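Local coordinates for protein alcohol dehydrogenase, zinc-containing (Streptococcus pneumoniae serotype 2, PDB 5YLN) that probably oxidises alcohols with NAD+ as a zinc-dependent dehydrogenase and binds zinc at two sites in each subunit, at residues I33-K38 / A125-V130; R240-A245 / K260-D265. One frame throughout, in Å; residues are numbered along the deposited sequence.

Contact 1 of 2, residues I33-K38 / A125-V130; sequences IVRIVK and AEYLRV
The carbonyl oxygen of A125 touches I36, 3.4 Å from its CB and equally near CG1, where the loop 125-126 runs into the strand. E126 comes next; its CB points away from 33-38, and its carboxylate is hydrogen-bonded to the backbone N of K6 and to S354 OG. Its carbonyl oxygen takes the backbone N of I36 at 2.8 Å. Y127 stands across a non-hydrogen-bonded pair from R35. With CG beside its own backbone N (chi1 -59°), its ring meets the aliphatic chain of the arginine obliquely, CE2 lying 3.7 Å from R35 CB. CB, CG and CD of R35 carry this contact, while the guanidinium, turned 87° from the ring plane, goes on to a salt bridge with E71. L128 and V34 form the hydrogen-bonded pair: V34 N to L128 O at 2.8 Å, almost straight, and L128 N to V34 O at 2.7 Å. On the face of V34, L128 CB meets I36 CD1 at 4.0 Å. R129 is on the same sheet face as Y127, I33 and R35, and its CB is touched by I33 CD1 at 3.7 Å, while its guanidinium pairs with E111. V130 ends the segment with CG2 3.5 Å from CG2 of V34. The arrangement is the antiparallel pairing of strand 127-129 with strand 33-39 in the mixed sheet of the GroES-like domain of zinc-containing alcohol dehydrogenases.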
loop_
_atom_site.group_PDB
_atom_site.type_symbol
_atom_site.label_atom_id
_atom_site.label_comp_id
_atom_site.label_asym_id
_atom_site.label_seq_id
_atom_site.Cartn_x
_atom_site.Cartn_y
_atom_site.Cartn_z
ATOM N N ILE A 33 -20.913 31.939 6.232
ATOM C CA ILE A 33 -20.746 32.042 7.683
ATOM C C ILE A 33 -21.783 31.143 8.340
ATOM O O ILE A 33 -22.987 31.265 8.072
ATOM C CB ILE A 33 -20.901 33.485 8.198
ATOM C CG1 ILE A 33 -19.858 34.438 7.593
ATOM C CG2 ILE A 33 -20.873 33.516 9.741
ATOM C CD1 ILE A 33 -18.409 33.953 7.664
ATOM N N VAL A 34 -21.320 30.256 9.215
ATOM C CA VAL A 34 -22.162 29.277 9.890
ATOM C C VAL A 34 -22.150 29.557 11.387
ATOM O O VAL A 34 -21.095 29.834 11.969
ATOM C CB VAL A 34 -21.688 27.838 9.581
ATOM C CG1 VAL A 34 -22.522 26.818 10.325
ATOM C CG2 VAL A 34 -21.752 27.574 8.079
ATOM N N ARG A 35 -23.328 29.501 12.002
ATOM C CA ARG A 35 -23.447 29.550 13.456
ATOM C C ARG A 35 -23.334 28.134 14.007
ATOM O O ARG A 35 -24.174 27.279 13.694
ATOM C CB ARG A 35 -24.772 30.180 13.882
ATOM C CG ARG A 35 -25.053 29.985 15.369
ATOM C CD ARG A 35 -26.154 30.913 15.900
ATOM N NE ARG A 35 -27.408 30.804 15.155
ATOM C CZ ARG A 35 -28.298 29.828 15.324
ATOM N NH1 ARG A 35 -28.064 28.850 16.194
ATOM N NH2 ARG A 35 -29.423 29.819 14.612
ATOM N N ILE A 36 -22.299 27.880 14.815
ATOM C CA ILE A 36 -22.103 26.537 15.351
ATOM C C ILE A 36 -23.216 26.221 16.343
ATOM O O ILE A 36 -23.513 27.015 17.246
ATOM C CB ILE A 36 -20.721 26.391 16.011
ATOM C CG1 ILE A 36 -19.581 26.630 15.018
ATOM C CG2 ILE A 36 -20.577 25.017 16.632
ATOM C CD1 ILE A 36 -19.578 25.691 13.838
ATOM N N VAL A 37 -23.849 25.065 16.164
ATOM C CA VAL A 37 -24.827 24.534 17.115
ATOM C C VAL A 37 -24.177 23.551 18.081
ATOM O O VAL A 37 -24.360 23.660 19.290
ATOM C CB VAL A 37 -26.011 23.883 16.361
ATOM C CG1 VAL A 37 -26.905 23.104 17.313
ATOM C CG2 VAL A 37 -26.819 24.943 15.615
ATOM N N LYS A 38 -23.405 22.589 17.560
ATOM C CA LYS A 38 -22.751 21.578 18.378
ATOM C C LYS A 38 -21.409 21.211 17.767
ATOM O O LYS A 38 -21.245 21.218 16.550
ATOM C CB LYS A 38 -23.606 20.317 18.528
ATOM C CG LYS A 38 -24.671 20.411 19.598
ATOM C CD LYS A 38 -25.662 19.258 19.485
ATOM C CE LYS A 38 -26.855 19.517 20.408
ATOM N NZ LYS A 38 -27.721 18.333 20.553
ATOM N N ALA A 125 -16.078 27.637 18.505
ATOM C CA ALA A 125 -16.440 29.045 18.562
ATOM C C ALA A 125 -17.919 29.158 18.232
ATOM O O ALA A 125 -18.564 28.175 17.853
ATOM C CB ALA A 125 -15.611 29.877 17.583
ATOM N N GLU A 126 -18.436 30.390 18.322
ATOM C CA GLU A 126 -19.855 30.619 18.059
ATOM C C GLU A 126 -20.173 30.589 16.568
ATOM O O GLU A 126 -21.213 30.053 16.163
ATOM C CB GLU A 126 -20.304 31.959 18.631
ATOM C CG GLU A 126 -20.361 32.038 20.143
ATOM C CD GLU A 126 -20.775 33.437 20.622
ATOM O OE1 GLU A 126 -21.910 33.850 20.310
ATOM O OE2 GLU A 126 -19.955 34.126 21.276
ATOM N N TYR A 127 -19.325 31.214 15.751
ATOM C CA TYR A 127 -19.529 31.313 14.316
ATOM C C TYR A 127 -18.265 30.860 13.607
ATOM O O TYR A 127 -17.158 30.942 14.151
ATOM C CB TYR A 127 -19.900 32.744 13.870
ATOM C CG TYR A 127 -21.165 33.288 14.511
ATOM C CD1 TYR A 127 -21.124 33.978 15.730
ATOM C CD2 TYR A 127 -22.399 33.112 13.905
ATOM C CE1 TYR A 127 -22.293 34.472 16.310
ATOM C CE2 TYR A 127 -23.575 33.606 14.482
ATOM C CZ TYR A 127 -23.517 34.274 15.674
ATOM O OH TYR A 127 -24.701 34.732 16.207
ATOM N N LEU A 128 -18.442 30.407 12.370
ATOM C CA LEU A 128 -17.375 29.822 11.577
ATOM C C LEU A 128 -17.457 30.353 10.153
ATOM O O LEU A 128 -18.517 30.291 9.530
ATOM C CB LEU A 128 -17.489 28.293 11.589
ATOM C CG LEU A 128 -16.627 27.505 10.599
ATOM C CD1 LEU A 128 -15.165 27.547 11.037
ATOM C CD2 LEU A 128 -17.135 26.073 10.492
ATOM N N ARG A 129 -16.344 30.859 9.631
ATOM C CA ARG A 129 -16.248 31.091 8.200
ATOM C C ARG A 129 -15.954 29.763 7.514
ATOM O O ARG A 129 -14.991 29.070 7.868
ATOM C CB ARG A 129 -15.166 32.115 7.863
ATOM C CG ARG A 129 -14.778 32.032 6.394
ATOM C CD ARG A 129 -13.792 33.087 5.960
ATOM N NE ARG A 129 -13.521 32.912 4.534
ATOM C CZ ARG A 129 -12.422 32.349 4.042
ATOM N NH1 ARG A 129 -11.463 31.927 4.866
ATOM N NH2 ARG A 129 -12.283 32.201 2.727
ATOM N N VAL A 130 -16.784 29.400 6.545
ATOM C CA VAL A 130 -16.637 28.141 5.825
ATOM C C VAL A 130 -16.246 28.456 4.381
ATOM O O VAL A 130 -17.091 28.918 3.604
ATOM C CB VAL A 130 -17.929 27.325 5.875
ATOM C CG1 VAL A 130 -17.759 26.029 5.106
ATOM C CG2 VAL A 130 -18.324 27.096 7.306
#

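Contact 2 of 2, residues R240-A245 / K260-D265; sequences RGVDVA and KIIGVD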
loop_
_atom_site.group_PDB
_atom_site.type_symbol
_atom_site.label_atom_id
_atom_site.label_comp_id
_atom_site.label_asym_id
_atom_site.label_seq_id
_atom_site.Cartn_x
_atom_site.Cartn_y
_atom_site.Cartn_z
ATOM N N ARG A 240 -2.612 -17.944 9.698
ATOM C CA ARG A 240 -2.374 -17.114 8.528
ATOM C C ARG A 240 -2.234 -15.628 8.839
ATOM O O ARG A 240 -1.676 -14.893 8.015
ATOM C CB ARG A 240 -3.492 -17.317 7.498
ATOM C CG ARG A 240 -3.584 -18.753 7.033
ATOM C CD ARG A 240 -4.105 -18.869 5.600
ATOM N NE ARG A 240 -3.872 -20.210 5.071
ATOM C CZ ARG A 240 -4.675 -21.244 5.295
ATOM N NH1 ARG A 240 -5.774 -21.089 6.027
ATOM N NH2 ARG A 240 -4.381 -22.436 4.789
ATOM N N GLY A 241 -2.689 -15.164 9.999
ATOM C CA GLY A 241 -2.700 -13.735 10.271
ATOM C C GLY A 241 -3.937 -13.079 9.679
ATOM O O GLY A 241 -4.771 -13.720 9.037
ATOM N N VAL A 242 -4.068 -11.769 9.912
ATOM C CA VAL A 242 -5.282 -11.061 9.529
ATOM C C VAL A 242 -5.173 -10.540 8.104
ATOM O O VAL A 242 -4.077 -10.290 7.583
ATOM C CB VAL A 242 -5.595 -9.934 10.534
ATOM C CG1 VAL A 242 -5.902 -10.543 11.877
ATOM C CG2 VAL A 242 -4.434 -8.922 10.646
ATOM N N ASP A 243 -6.338 -10.380 7.456
ATOM C CA ASP A 243 -6.382 -9.751 6.144
ATOM C C ASP A 243 -6.268 -8.234 6.230
ATOM O O ASP A 243 -5.821 -7.600 5.269
ATOM C CB ASP A 243 -7.672 -10.147 5.414
ATOM C CG ASP A 243 -7.823 -11.668 5.297
ATOM O OD1 ASP A 243 -6.851 -12.314 4.859
ATOM O OD2 ASP A 243 -8.887 -12.214 5.689
ATOM N N VAL A 244 -6.669 -7.636 7.348
ATOM C CA VAL A 244 -6.613 -6.186 7.527
ATOM C C VAL A 244 -6.153 -5.886 8.944
ATOM O O VAL A 244 -6.670 -6.467 9.909
ATOM C CB VAL A 244 -7.972 -5.497 7.279
ATOM C CG1 VAL A 244 -7.780 -3.982 7.200
ATOM C CG2 VAL A 244 -8.692 -6.064 6.013
ATOM N N ALA A 245 -5.177 -4.987 9.073
ATOM C CA ALA A 245 -4.769 -4.449 10.367
ATOM C C ALA A 245 -4.929 -2.936 10.294
ATOM O O ALA A 245 -4.235 -2.269 9.520
ATOM C CB ALA A 245 -3.324 -4.842 10.728
ATOM N N LYS A 260 3.514 -7.351 12.280
ATOM C CA LYS A 260 3.748 -8.711 12.742
ATOM C C LYS A 260 2.534 -9.636 12.593
ATOM O O LYS A 260 2.697 -10.860 12.636
ATOM C CB LYS A 260 4.211 -8.678 14.200
ATOM C CG LYS A 260 5.606 -8.064 14.335
ATOM C CD LYS A 260 6.288 -8.531 15.606
ATOM C CE LYS A 260 7.810 -8.371 15.537
ATOM N NZ LYS A 260 8.210 -7.150 14.789
ATOM N N ILE A 261 1.327 -9.102 12.423
ATOM C CA ILE A 261 0.130 -9.937 12.413
ATOM C C ILE A 261 -0.533 -9.997 11.055
ATOM O O ILE A 261 -1.469 -10.789 10.876
ATOM C CB ILE A 261 -0.893 -9.477 13.473
ATOM C CG1 ILE A 261 -1.354 -8.030 13.211
ATOM C CG2 ILE A 261 -0.299 -9.637 14.858
ATOM C CD1 ILE A 261 -2.737 -7.645 13.838
ATOM N N ILE A 262 -0.088 -9.190 10.099
ATOM C CA ILE A 262 -0.726 -9.141 8.805
ATOM C C ILE A 262 -0.368 -10.400 8.022
ATOM O O ILE A 262 0.762 -10.888 8.073
ATOM C CB ILE A 262 -0.312 -7.853 8.074
ATOM C CG1 ILE A 262 -1.242 -7.592 6.903
ATOM C CG2 ILE A 262 1.157 -7.885 7.667
ATOM C CD1 ILE A 262 -2.668 -7.301 7.329
ATOM N N GLY A 263 -1.359 -10.972 7.341
ATOM C CA GLY A 263 -1.143 -12.179 6.577
ATOM C C GLY A 263 -0.817 -11.897 5.131
ATOM O O GLY A 263 -0.846 -10.748 4.691
ATOM N N VAL A 264 -0.503 -12.982 4.397
ATOM C CA VAL A 264 -0.326 -12.886 2.950
ATOM C C VAL A 264 -1.525 -12.179 2.336
ATOM O O VAL A 264 -2.676 -12.506 2.648
ATOM C CB VAL A 264 -0.139 -14.278 2.321
ATOM C CG1 VAL A 264 -0.234 -14.160 0.804
ATOM C CG2 VAL A 264 1.191 -14.894 2.720
ATOM N N ASP A 265 -1.249 -11.206 1.461
ATOM C CA ASP A 265 -2.189 -10.437 0.657
ATOM C C ASP A 265 -2.871 -9.352 1.485
ATOM O O ASP A 265 -3.750 -8.635 0.948
ATOM C CB ASP A 265 -3.255 -11.324 -0.023
ATOM C CG ASP A 265 -3.802 -10.700 -1.294
ATOM O OD1 ASP A 265 -2.977 -10.159 -2.065
ATOM O OD2 ASP A 265 -5.041 -10.760 -1.532
#
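I262 and V242 pair across a short parallel bridge, and two backbone bonds fasten it on either side of I262. V242 N donates to the carbonyl oxygen of I261 at 2.9 Å, and V242 O receives the backbone N of G263 at 2.8 Å. The side chain of I262 starts from a CB that points away from 240-245, yet its long branch comes back. CG1 stands anti to the backbone N (chi1 -165°) and lies 4.0 Å from V242 O. The chain then bends at chi2 (65°), which lays CD1 against the backbone of the other segment: this methyl is 3.3 Å from V242 O, close to D243 O and the amide of A245, and it also meets V242 CG2 and A245 CB. I261 reaches the same two side chains with its own CD1, which touches V242 CG2 at 3.8 Å. Two glycines, without side chains, let the main chains come close: G241 CA approaches I261 O, and G263 CA sits 3.1 Å from R240 O. At the far end, R240 makes a salt bridge with E109 of the second subunit, so this edge of the domain lies at the subunit interface.

The bridge sets strand 262-263, which follows helix 252-261, beside strand 242-247 of the parallel sheet in the Rossmann-like domain. V242 and I261 both pack on I233 of helix 226-236 and on A176 of strand 174-178, while D243 and A245 bond through their backbones to strand 266-270, the next strand of the sheet.

Contact 1 closes before contact 2 opens along the chain, and the two lie on opposite sides of its centre, with their own centres 43 Å apart and nearest atoms about 30 Å apart. They share no sheet. Residues 33-38 and 125-130 belong to the mixed sheet; the zinc ligands fall in the same GroES-like region. Strand 242-247 belongs to the parallel sheet of the Rossmann-like domain, the part that in this family probably binds NAD+, and 260-265, the end of helix 252-261 with strand 262-263, packs against it. Each contact thus stays within one domain, and neither bridges the two. Contact 2 also reaches the second subunit, whereas no other chain touches contact 1.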